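Local coordinates for protein geranylgeranyl pyrophosphate synthase (PDB 3LMD) that probably builds long-chain polyprenyl diphosphates by adding isopentenyl diphosphate units to an allylic diphosphate, in a reaction that depends on magnesium, at residues 76-81 with 201-206; 176-181 with 193-198; 207-212 with 224-229. All blocks are in the same frame, centred on the assembly; numbering follows the deposited sequence. Where two conformers were deposited one is given.

Contact 1: residues 76-81 with 201-206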
loop_
_atom_site.group_PDB
_atom_site.type_symbol
_atom_site.label_atom_id
_atom_site.label_comp_id
_atom_site.label_asym_id
_atom_site.label_seq_id
_atom_site.Cartn_x
_atom_site.Cartn_y
_atom_site.Cartn_z
ATOM N N ARG A 76 -13.607 13.450 -12.621
ATOM C CA ARG A 76 -13.270 12.188 -11.952
ATOM C C ARG A 76 -14.508 11.288 -11.863
ATOM O O ARG A 76 -15.396 11.504 -11.031
ATOM C CB ARG A 76 -12.762 12.517 -10.559
ATOM C CG ARG A 76 -11.609 13.548 -10.547
ATOM C CD ARG A 76 -10.945 13.632 -9.179
ATOM N NE ARG A 76 -9.857 14.606 -9.180
ATOM C CZ ARG A 76 -8.585 14.307 -9.443
ATOM N NH1 ARG A 76 -7.670 15.268 -9.435
ATOM N NH2 ARG A 76 -8.223 13.043 -9.685
ATOM N N PHE A 77 -14.572 10.271 -12.715
ATOM C CA PHE A 77 -15.788 9.448 -12.799
ATOM C C PHE A 77 -16.170 8.726 -11.496
ATOM O O PHE A 77 -17.362 8.643 -11.131
ATOM C CB PHE A 77 -15.681 8.397 -13.912
ATOM C CG PHE A 77 -16.880 7.501 -13.956
ATOM C CD1 PHE A 77 -16.867 6.254 -13.347
ATOM C CD2 PHE A 77 -18.061 7.950 -14.525
ATOM C CE1 PHE A 77 -18.020 5.447 -13.339
ATOM C CE2 PHE A 77 -19.191 7.160 -14.527
ATOM C CZ PHE A 77 -19.174 5.908 -13.931
ATOM N N ARG A 78 -15.187 8.151 -10.811
ATOM C CA ARG A 78 -15.515 7.342 -9.620
ATOM C C ARG A 78 -16.157 8.153 -8.491
ATOM O O ARG A 78 -17.180 7.724 -7.921
ATOM C CB ARG A 78 -14.294 6.572 -9.135
ATOM C CG ARG A 78 -13.835 5.572 -10.190
ATOM C CD ARG A 78 -12.412 5.021 -9.943
ATOM N NE ARG A 78 -12.055 4.116 -11.037
ATOM C CZ ARG A 78 -11.654 4.531 -12.237
ATOM N NH1 ARG A 78 -11.495 5.827 -12.469
ATOM N NH2 ARG A 78 -11.346 3.647 -13.189
ATOM N N PRO A 79 -15.574 9.319 -8.158
ATOM C CA PRO A 79 -16.287 10.106 -7.140
ATOM C C PRO A 79 -17.640 10.612 -7.641
ATOM O O PRO A 79 -18.586 10.664 -6.859
ATOM C CB PRO A 79 -15.327 11.266 -6.811
ATOM C CG PRO A 79 -14.138 11.135 -7.765
ATOM C CD PRO A 79 -14.179 9.783 -8.400
ATOM N N MET A 80 -17.749 10.952 -8.923
ATOM C CA MET A 80 -19.040 11.398 -9.463
ATOM C C MET A 80 -20.093 10.311 -9.288
ATOM O O MET A 80 -21.232 10.581 -8.909
ATOM C CB MET A 80 -18.928 11.758 -10.970
ATOM C CG MET A 80 -20.234 12.363 -11.541
ATOM S SD MET A 80 -20.354 12.456 -13.379
ATOM C CE MET A 80 -20.902 10.782 -13.741
ATOM N N PHE A 81 -19.718 9.068 -9.585
ATOM C CA PHE A 81 -20.633 7.940 -9.391
ATOM C C PHE A 81 -21.026 7.774 -7.923
ATOM O O PHE A 81 -22.191 7.529 -7.619
ATOM C CB PHE A 81 -20.038 6.635 -9.950
ATOM C CG PHE A 81 -20.955 5.431 -9.752
ATOM C CD1 PHE A 81 -22.309 5.513 -10.061
ATOM C CD2 PHE A 81 -20.476 4.255 -9.223
ATOM C CE1 PHE A 81 -23.152 4.408 -9.865
ATOM C CE2 PHE A 81 -21.308 3.137 -9.053
ATOM C CZ PHE A 81 -22.630 3.216 -9.364
ATOM N N GLY A 201 -13.721 -3.126 -12.434
ATOM C CA GLY A 201 -15.125 -3.152 -11.983
ATOM C C GLY A 201 -15.264 -2.925 -10.486
ATOM O O GLY A 201 -16.187 -2.205 -10.040
ATOM N N VAL A 202 -14.378 -3.541 -9.682
ATOM C CA VAL A 202 -14.667 -3.587 -8.239
ATOM C C VAL A 202 -14.606 -2.195 -7.621
ATOM O O VAL A 202 -15.291 -1.917 -6.631
ATOM C CB VAL A 202 -13.738 -4.526 -7.372
ATOM C CG1 VAL A 202 -14.018 -5.999 -7.645
ATOM C CG2 VAL A 202 -12.244 -4.139 -7.540
ATOM N N LEU A 203 -13.783 -1.321 -8.173
ATOM C CA LEU A 203 -13.652 0.002 -7.560
ATOM C C LEU A 203 -14.815 0.924 -7.947
ATOM O O LEU A 203 -15.228 1.784 -7.160
ATOM C CB LEU A 203 -12.321 0.646 -7.922
ATOM C CG LEU A 203 -11.933 1.939 -7.196
ATOM C CD1 LEU A 203 -11.936 1.828 -5.646
ATOM C CD2 LEU A 203 -10.493 2.290 -7.705
ATOM N N ILE A 204 -15.343 0.749 -9.151
ATOM C CA ILE A 204 -16.541 1.506 -9.537
ATOM C C ILE A 204 -17.730 1.000 -8.714
ATOM O O ILE A 204 -18.516 1.797 -8.197
ATOM C CB ILE A 204 -16.790 1.393 -11.058
ATOM C CG1 ILE A 204 -15.603 2.013 -11.808
ATOM C CG2 ILE A 204 -18.072 2.107 -11.477
ATOM C CD1 ILE A 204 -15.637 1.706 -13.300
ATOM N N ALA A 205 -17.837 -0.319 -8.561
ATOM C CA ALA A 205 -18.831 -0.929 -7.681
ATOM C C ALA A 205 -18.706 -0.352 -6.273
ATOM O O ALA A 205 -19.715 -0.050 -5.630
ATOM C CB ALA A 205 -18.686 -2.477 -7.642
ATOM N N SER A 206 -17.468 -0.188 -5.805
ATOM C CA SER A 206 -17.226 0.348 -4.473
ATOM C C SER A 206 -17.707 1.794 -4.329
ATOM O O SER A 206 -18.206 2.174 -3.293
ATOM C CB SER A 206 -15.711 0.275 -4.139
ATOM O OG SER A 206 -15.445 0.955 -2.939
#
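Ile-204 touches Phe-77, Arg-78 and Phe-81 in this buried contact. The helix starting at Phe-77 runs roughly alongside segment 201-206, the axes 9.3 Å apart at 36°, and the CA atoms of Arg-78 and Ile-204 are the nearest pair at 5.9 Å. From CB of Ile-204 the side chain divides into two arms. The methyl CG2, anti to the backbone N, projects to the two phenylalanines: it meets Phe-77 at the ring edge, 3.8 Å from CE1, and lies 3.9 Å from CD2 of Phe-81. The other arm starts with CG1, which is 4.2 Å from NE of Arg-78. Ile-204 CD1 ends that arm, on the side of the Phe-77 ring. The backbone of Ile-204 takes part too, for the ring of Phe-81 presents its edge to the carbonyl, with CE2 3.2 Å from Ile-204 O and the oxygen in the ring plane. No hydrogen bond joins the two segments.

Residues 76-79 end the GGKRxRP motif of trans-prenyltransferases, which in relatives grips the diphosphate of isopentenyl diphosphate, here at the start of helix 77-86 in the all-helical prenyltransferase fold. Arg-78 leaves that helix with its chain extended from CG to NE. Its CD rests 4.0 Å from CD2 of Leu-203, the two side chains crossing at about a right angle. The same arginine also packs on Val-104 and His-108 of helix 95-118, and its side chain is about 9 Å from that of Asp-115, a metal ligand. Outside the two segments Phe-77 makes an edge-to-face pair with Phe-236 and touches helix 21-27, while Leu-203 touches Thr-168 of helix 159-181.

Contact 2: residues 176-181 with 193-198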
loop_
_atom_site.group_PDB
_atom_site.type_symbol
_atom_site.label_atom_id
_atom_site.label_comp_id
_atom_site.label_asym_id
_atom_site.label_seq_id
_atom_site.Cartn_x
_atom_site.Cartn_y
_atom_site.Cartn_z
ATOM N N GLN A 176 -4.370 -6.880 -10.627
ATOM C CA GLN A 176 -3.036 -6.504 -11.136
ATOM C C GLN A 176 -2.091 -7.724 -11.174
ATOM O O GLN A 176 -1.341 -7.920 -12.131
ATOM C CB GLN A 176 -2.411 -5.396 -10.250
ATOM C CG GLN A 176 -3.234 -4.096 -10.196
ATOM C CD GLN A 176 -2.691 -3.067 -9.167
ATOM O OE1 GLN A 176 -2.926 -3.181 -7.961
ATOM N NE2 GLN A 176 -1.976 -2.067 -9.653
ATOM N N MET A 177 -2.097 -8.524 -10.122
ATOM C CA MET A 177 -1.229 -9.736 -10.077
ATOM C C MET A 177 -1.669 -10.727 -11.151
ATOM O O MET A 177 -0.845 -11.338 -11.811
ATOM C CB MET A 177 -1.306 -10.425 -8.688
ATOM C CG MET A 177 -0.255 -11.552 -8.507
ATOM S SD MET A 177 1.475 -10.921 -8.378
ATOM C CE MET A 177 1.487 -10.627 -6.631
ATOM N N ARG A 178 -2.980 -10.882 -11.314
ATOM C CA ARG A 178 -3.527 -11.785 -12.339
ATOM C C ARG A 178 -3.082 -11.359 -13.736
ATOM O O ARG A 178 -2.663 -12.173 -14.570
ATOM C CB ARG A 178 -5.071 -11.821 -12.264
ATOM C CG ARG A 178 -5.719 -12.882 -13.200
ATOM C CD ARG A 178 -7.250 -12.787 -13.185
ATOM N NE ARG A 178 -7.863 -12.989 -11.865
ATOM C CZ ARG A 178 -8.202 -14.188 -11.383
ATOM N NH1 ARG A 178 -7.930 -15.299 -12.080
ATOM N NH2 ARG A 178 -8.766 -14.290 -10.194
ATOM N N GLU A 179 -3.166 -10.072 -14.003
ATOM C CA GLU A 179 -2.710 -9.582 -15.295
ATOM C C GLU A 179 -1.198 -9.803 -15.470
ATOM O O GLU A 179 -0.737 -10.162 -16.563
ATOM C CB GLU A 179 -3.033 -8.097 -15.437
ATOM C CG GLU A 179 -2.591 -7.512 -16.782
ATOM C CD GLU A 179 -2.901 -6.039 -16.861
ATOM O OE1 GLU A 179 -2.652 -5.330 -15.861
ATOM O OE2 GLU A 179 -3.411 -5.597 -17.909
ATOM N N THR A 180 -0.442 -9.575 -14.401
ATOM C CA THR A 180 1.015 -9.777 -14.407
ATOM C C THR A 180 1.427 -11.232 -14.666
ATOM O O THR A 180 2.310 -11.479 -15.483
ATOM C CB THR A 180 1.683 -9.279 -13.098
ATOM O OG1 THR A 180 1.438 -7.879 -12.960
ATOM C CG2 THR A 180 3.201 -9.492 -13.152
ATOM N N VAL A 181 0.808 -12.196 -13.987
ATOM C CA VAL A 181 1.158 -13.614 -14.220
ATOM C C VAL A 181 0.589 -14.186 -15.522
ATOM O O VAL A 181 1.110 -15.164 -16.057
ATOM C CB VAL A 181 0.730 -14.545 -13.052
ATOM C CG1 VAL A 181 1.298 -14.033 -11.713
ATOM C CG2 VAL A 181 -0.771 -14.672 -13.001
ATOM N N THR A 193 -11.826 -11.618 -18.577
ATOM C CA THR A 193 -13.000 -11.151 -17.832
ATOM C C THR A 193 -12.661 -10.925 -16.355
ATOM O O THR A 193 -13.072 -9.908 -15.761
ATOM C CB THR A 193 -14.175 -12.138 -17.940
ATOM O OG1 THR A 193 -14.593 -12.206 -19.302
ATOM C CG2 THR A 193 -15.374 -11.673 -17.068
ATOM N N ASN A 194 -11.920 -11.858 -15.772
ATOM C CA ASN A 194 -11.510 -11.757 -14.358
ATOM C C ASN A 194 -10.603 -10.572 -14.118
ATOM O O ASN A 194 -10.749 -9.865 -13.133
ATOM C CB ASN A 194 -10.779 -13.029 -13.906
ATOM C CG ASN A 194 -11.705 -14.215 -13.765
ATOM O OD1 ASN A 194 -12.879 -14.055 -13.513
ATOM N ND2 ASN A 194 -11.175 -15.405 -13.936
ATOM N N VAL A 195 -9.638 -10.361 -15.016
ATOM C CA VAL A 195 -8.783 -9.195 -14.903
ATOM C C VAL A 195 -9.572 -7.880 -14.871
ATOM O O VAL A 195 -9.334 -7.049 -13.991
ATOM C CB VAL A 195 -7.706 -9.148 -15.987
ATOM C CG1 VAL A 195 -6.985 -7.786 -15.932
ATOM C CG2 VAL A 195 -6.695 -10.309 -15.772
ATOM N N ILE A 196 -10.508 -7.689 -15.806
ATOM C CA ILE A 196 -11.287 -6.440 -15.839
ATOM C C ILE A 196 -12.197 -6.301 -14.618
ATOM O O ILE A 196 -12.262 -5.233 -14.018
ATOM C CB ILE A 196 -12.129 -6.303 -17.118
ATOM C CG1 ILE A 196 -11.240 -6.458 -18.351
ATOM C CG2 ILE A 196 -12.876 -4.953 -17.128
ATOM C CD1 ILE A 196 -10.074 -5.542 -18.363
ATOM N N ARG A 197 -12.870 -7.375 -14.239
ATOM C CA ARG A 197 -13.735 -7.340 -13.037
ATOM C C ARG A 197 -12.932 -6.876 -11.810
ATOM O O ARG A 197 -13.403 -6.050 -11.013
ATOM C CB ARG A 197 -14.332 -8.722 -12.761
ATOM C CG ARG A 197 -15.286 -8.771 -11.566
ATOM C CD ARG A 197 -15.830 -10.216 -11.324
ATOM N NE ARG A 197 -14.745 -11.203 -11.334
ATOM C CZ ARG A 197 -13.953 -11.471 -10.298
ATOM N NH1 ARG A 197 -14.128 -10.834 -9.139
ATOM N NH2 ARG A 197 -12.977 -12.372 -10.423
ATOM N N GLU A 198 -11.722 -7.421 -11.643
ATOM C CA GLU A 198 -10.884 -7.101 -10.471
ATOM C C GLU A 198 -10.152 -5.769 -10.549
ATOM O O GLU A 198 -10.169 -4.987 -9.598
ATOM C CB GLU A 198 -9.869 -8.222 -10.204
ATOM C CG GLU A 198 -10.569 -9.530 -9.826
ATOM C CD GLU A 198 -9.644 -10.732 -9.942
ATOM O OE1 GLU A 198 -8.592 -10.617 -10.591
ATOM O OE2 GLU A 198 -9.994 -11.801 -9.416
#
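Segments 176-181 and 193-198 run antiparallel, their axes 9.0 Å apart at 149°, with the CA atoms of Glu-179 and Val-195 facing each other at 6.1 Å. They lie near the turn of an alpha-hairpin formed by helices 159-181 and 188-214 in the helical bundle. Arg-178 spans the gap. Its chain leaves the helix with CG anti to the backbone N, then bends at the CG-CD bond (chi3 -60°), which presents one side of the guanidinium to Glu-198. The grip is side-on and two-pronged: NE donates to Glu-198 OE1 at 2.8 Å and 167°, nearly within the guanidinium plane, while NH2 donates to OE2 at 2.9 Å. Both oxygens are met on their syn sides, and this pair of bonds fixes the rotation of both groups. Arg-197, from the same helix as Glu-198, adds a weak bond to OE2, so a buried carboxylate is shared by two arginines, which would be expected to keep it ionised.

The aliphatic part of Arg-178 is sheltered by Val-195, whose CG2 lies 3.6 Å from CD. Phe-61 of the second subunit also packs on this arginine, placing the bridge beside the dimer interface. At the margin Glu-179 offers CB to Val-195 CG1; its carboxylate pairs with Lys-199, and its side chain is about 5 Å from those of the metal ligands Asp-115 and Asp-119. One face of the Arg-178 guanidinium is covered, toward its rim, by Asn-194 CB, which stands 3.6 Å from NE.

Contact 3: residues 207-212 with 224-229; sequences AGYLGA and ALKNFG
Gly-208 and Leu-225 meet at the tight part of this contact, where two helices come unusually close: the segment axes approach to 7.2 Å and cross antiparallel at 156°. With no side chain on Gly-208, main chain lies directly against main chain, and its carbonyl carbon is 4.3 Å from the N of Lys-226. Beside it the CA atoms of Tyr-209 and Lys-226 form the closest such pair, at 4.6 Å. The Gly-208 O sits 4.0 Å from CB of Leu-225. One turn further along, Ala-212 turns its methyl toward the partner helix and touches CD1 of Leu-225 at 3.7 Å. Leu-225 reaches this methyl with CG anti to its own carbonyl carbon (chi1 -77°), and its side chain also touches Ala-85 of helix 77-86, Phe-88 and Leu-331. No hydrogen bond crosses between the segments; the side chains on this side are those of Ala-212 and Leu-225.

The two helices, 188-214 and 219-246, are consecutive and form an alpha-hairpin of the prenyltransferase bundle, closed by a short turn. The contact lies toward that turn, whereas the second aspartate-rich motif of the family is carried by the later part of helix 219-246.

Outward from this backbone seam the packing is looser and partly open to solvent. Here Tyr-209 and Lys-226 send their side chains side by side in the same direction. Each has CG anti to the backbone N, and the two CB atoms stand 4.1 Å apart. Further out, CD1 of the tyrosine ring is 4.1 Å from CD of the lysine, which approaches obliquely. Beyond CD the lysine bends away, and NZ has a long, weak ion pair with Asp-223; the ring of Tyr-209 is stacked on His-164.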
loop_
_atom_site.group_PDB
_atom_site.type_symbol
_atom_site.label_atom_id
_atom_site.label_comp_id
_atom_site.label_asym_id
_atom_site.label_seq_id
_atom_site.Cartn_x
_atom_site.Cartn_y
_atom_site.Cartn_z
ATOM N N ALA A 207 -17.480 2.614 -5.341
ATOM C CA ALA A 207 -17.983 3.978 -5.338
ATOM C C ALA A 207 -19.517 3.989 -5.159
ATOM O O ALA A 207 -20.039 4.784 -4.381
ATOM C CB ALA A 207 -17.613 4.660 -6.604
ATOM N N GLY A 208 -20.228 3.105 -5.860
ATOM C CA GLY A 208 -21.721 3.042 -5.725
ATOM C C GLY A 208 -22.099 2.586 -4.317
ATOM O O GLY A 208 -22.962 3.169 -3.658
ATOM N N TYR A 209 -21.422 1.557 -3.839
ATOM C CA TYR A 209 -21.695 0.997 -2.516
ATOM C C TYR A 209 -21.515 2.074 -1.426
ATOM O O TYR A 209 -22.405 2.308 -0.597
ATOM C CB TYR A 209 -20.750 -0.203 -2.239
ATOM C CG TYR A 209 -20.945 -0.757 -0.831
ATOM C CD1 TYR A 209 -21.952 -1.692 -0.555
ATOM C CD2 TYR A 209 -20.145 -0.313 0.230
ATOM C CE1 TYR A 209 -22.153 -2.196 0.769
ATOM C CE2 TYR A 209 -20.344 -0.803 1.571
ATOM C CZ TYR A 209 -21.348 -1.735 1.810
ATOM O OH TYR A 209 -21.547 -2.213 3.086
ATOM N N LEU A 210 -20.366 2.752 -1.452
ATOM C CA LEU A 210 -19.995 3.684 -0.401
ATOM C C LEU A 210 -20.832 4.962 -0.464
ATOM O O LEU A 210 -21.242 5.466 0.575
ATOM C CB LEU A 210 -18.500 4.011 -0.506
ATOM C CG LEU A 210 -17.584 2.848 -0.033
ATOM C CD1 LEU A 210 -16.102 3.292 -0.295
ATOM C CD2 LEU A 210 -17.814 2.450 1.436
ATOM N N GLY A 211 -21.047 5.492 -1.664
ATOM C CA GLY A 211 -21.868 6.690 -1.833
ATOM C C GLY A 211 -23.261 6.441 -1.286
ATOM O O GLY A 211 -23.776 7.252 -0.522
ATOM N N ALA A 212 -23.854 5.304 -1.641
ATOM C CA ALA A 212 -25.203 4.987 -1.177
ATOM C C ALA A 212 -25.220 4.687 0.328
ATOM O O ALA A 212 -26.113 5.149 1.049
ATOM C CB ALA A 212 -25.796 3.814 -1.971
ATOM N N ALA A 224 -27.940 -2.640 -5.166
ATOM C CA ALA A 224 -28.191 -2.416 -6.579
ATOM C C ALA A 224 -27.148 -1.472 -7.185
ATOM O O ALA A 224 -26.738 -1.646 -8.330
ATOM C CB ALA A 224 -29.600 -1.833 -6.783
ATOM N N LEU A 225 -26.766 -0.431 -6.445
ATOM C CA LEU A 225 -25.819 0.563 -6.985
ATOM C C LEU A 225 -24.405 -0.028 -7.083
ATOM O O LEU A 225 -23.654 0.236 -8.037
ATOM C CB LEU A 225 -25.804 1.843 -6.103
ATOM C CG LEU A 225 -27.080 2.647 -6.443
ATOM C CD1 LEU A 225 -27.578 3.467 -5.225
ATOM C CD2 LEU A 225 -26.860 3.514 -7.638
ATOM N N LYS A 226 -24.065 -0.839 -6.103
ATOM C CA LYS A 226 -22.835 -1.601 -6.149
ATOM C C LYS A 226 -22.780 -2.474 -7.428
ATOM O O LYS A 226 -21.802 -2.439 -8.194
ATOM C CB LYS A 226 -22.750 -2.498 -4.917
ATOM C CG LYS A 226 -21.474 -3.354 -4.931
ATOM C CD LYS A 226 -21.314 -4.249 -3.675
ATOM C CE LYS A 226 -22.339 -5.353 -3.642
ATOM N NZ LYS A 226 -21.738 -6.580 -3.029
ATOM N N ASN A 227 -23.841 -3.247 -7.654
ATOM C CA ASN A 227 -23.871 -4.200 -8.774
ATOM C C ASN A 227 -23.912 -3.461 -10.099
ATOM O O ASN A 227 -23.341 -3.906 -11.114
ATOM C CB ASN A 227 -25.087 -5.128 -8.642
ATOM C CG ASN A 227 -24.946 -6.149 -7.506
ATOM O OD1 ASN A 227 -23.890 -6.309 -6.908
ATOM N ND2 ASN A 227 -26.031 -6.840 -7.215
ATOM N N PHE A 228 -24.585 -2.312 -10.112
ATOM C CA PHE A 228 -24.632 -1.501 -11.315
ATOM C C PHE A 228 -23.221 -0.990 -11.647
ATOM O O PHE A 228 -22.793 -1.009 -12.790
ATOM C CB PHE A 228 -25.568 -0.290 -11.122
ATOM C CG PHE A 228 -25.559 0.657 -12.294
ATOM C CD1 PHE A 228 -26.257 0.343 -13.446
ATOM C CD2 PHE A 228 -24.836 1.851 -12.242
ATOM C CE1 PHE A 228 -26.254 1.208 -14.550
ATOM C CE2 PHE A 228 -24.807 2.703 -13.317
ATOM C CZ PHE A 228 -25.542 2.389 -14.480
ATOM N N GLY A 229 -22.502 -0.536 -10.634
ATOM C CA GLY A 229 -21.124 -0.053 -10.862
ATOM C C GLY A 229 -20.237 -1.188 -11.395
ATOM O O GLY A 229 -19.407 -0.963 -12.282
#

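Overall arrangement
All three contacts share helix 188-214, which meets a different helix in each. Contacts 1 and 3 are near neighbours, their centres 8 Å apart: Phe-81 CE2 lies 3.4 Å from Gly-208 CA, and Ala-205 CB is 3.2 Å from Lys-226 O. Contact 2 sits further toward the N-terminal end, 18 Å from contact 1 and 21 Å from contact 3 between centres. A probable backbone hydrogen bond, Gly-201 N to Ile-196 O at 3.0 Å, continues the helix from contact 2 into contact 1. The side chain of Asp-115 is about 5 Å from that of Glu-179 in contact 2 and about 9 Å from that of Arg-78 in contact 1; contact 3 lies away from the metal-binding residues.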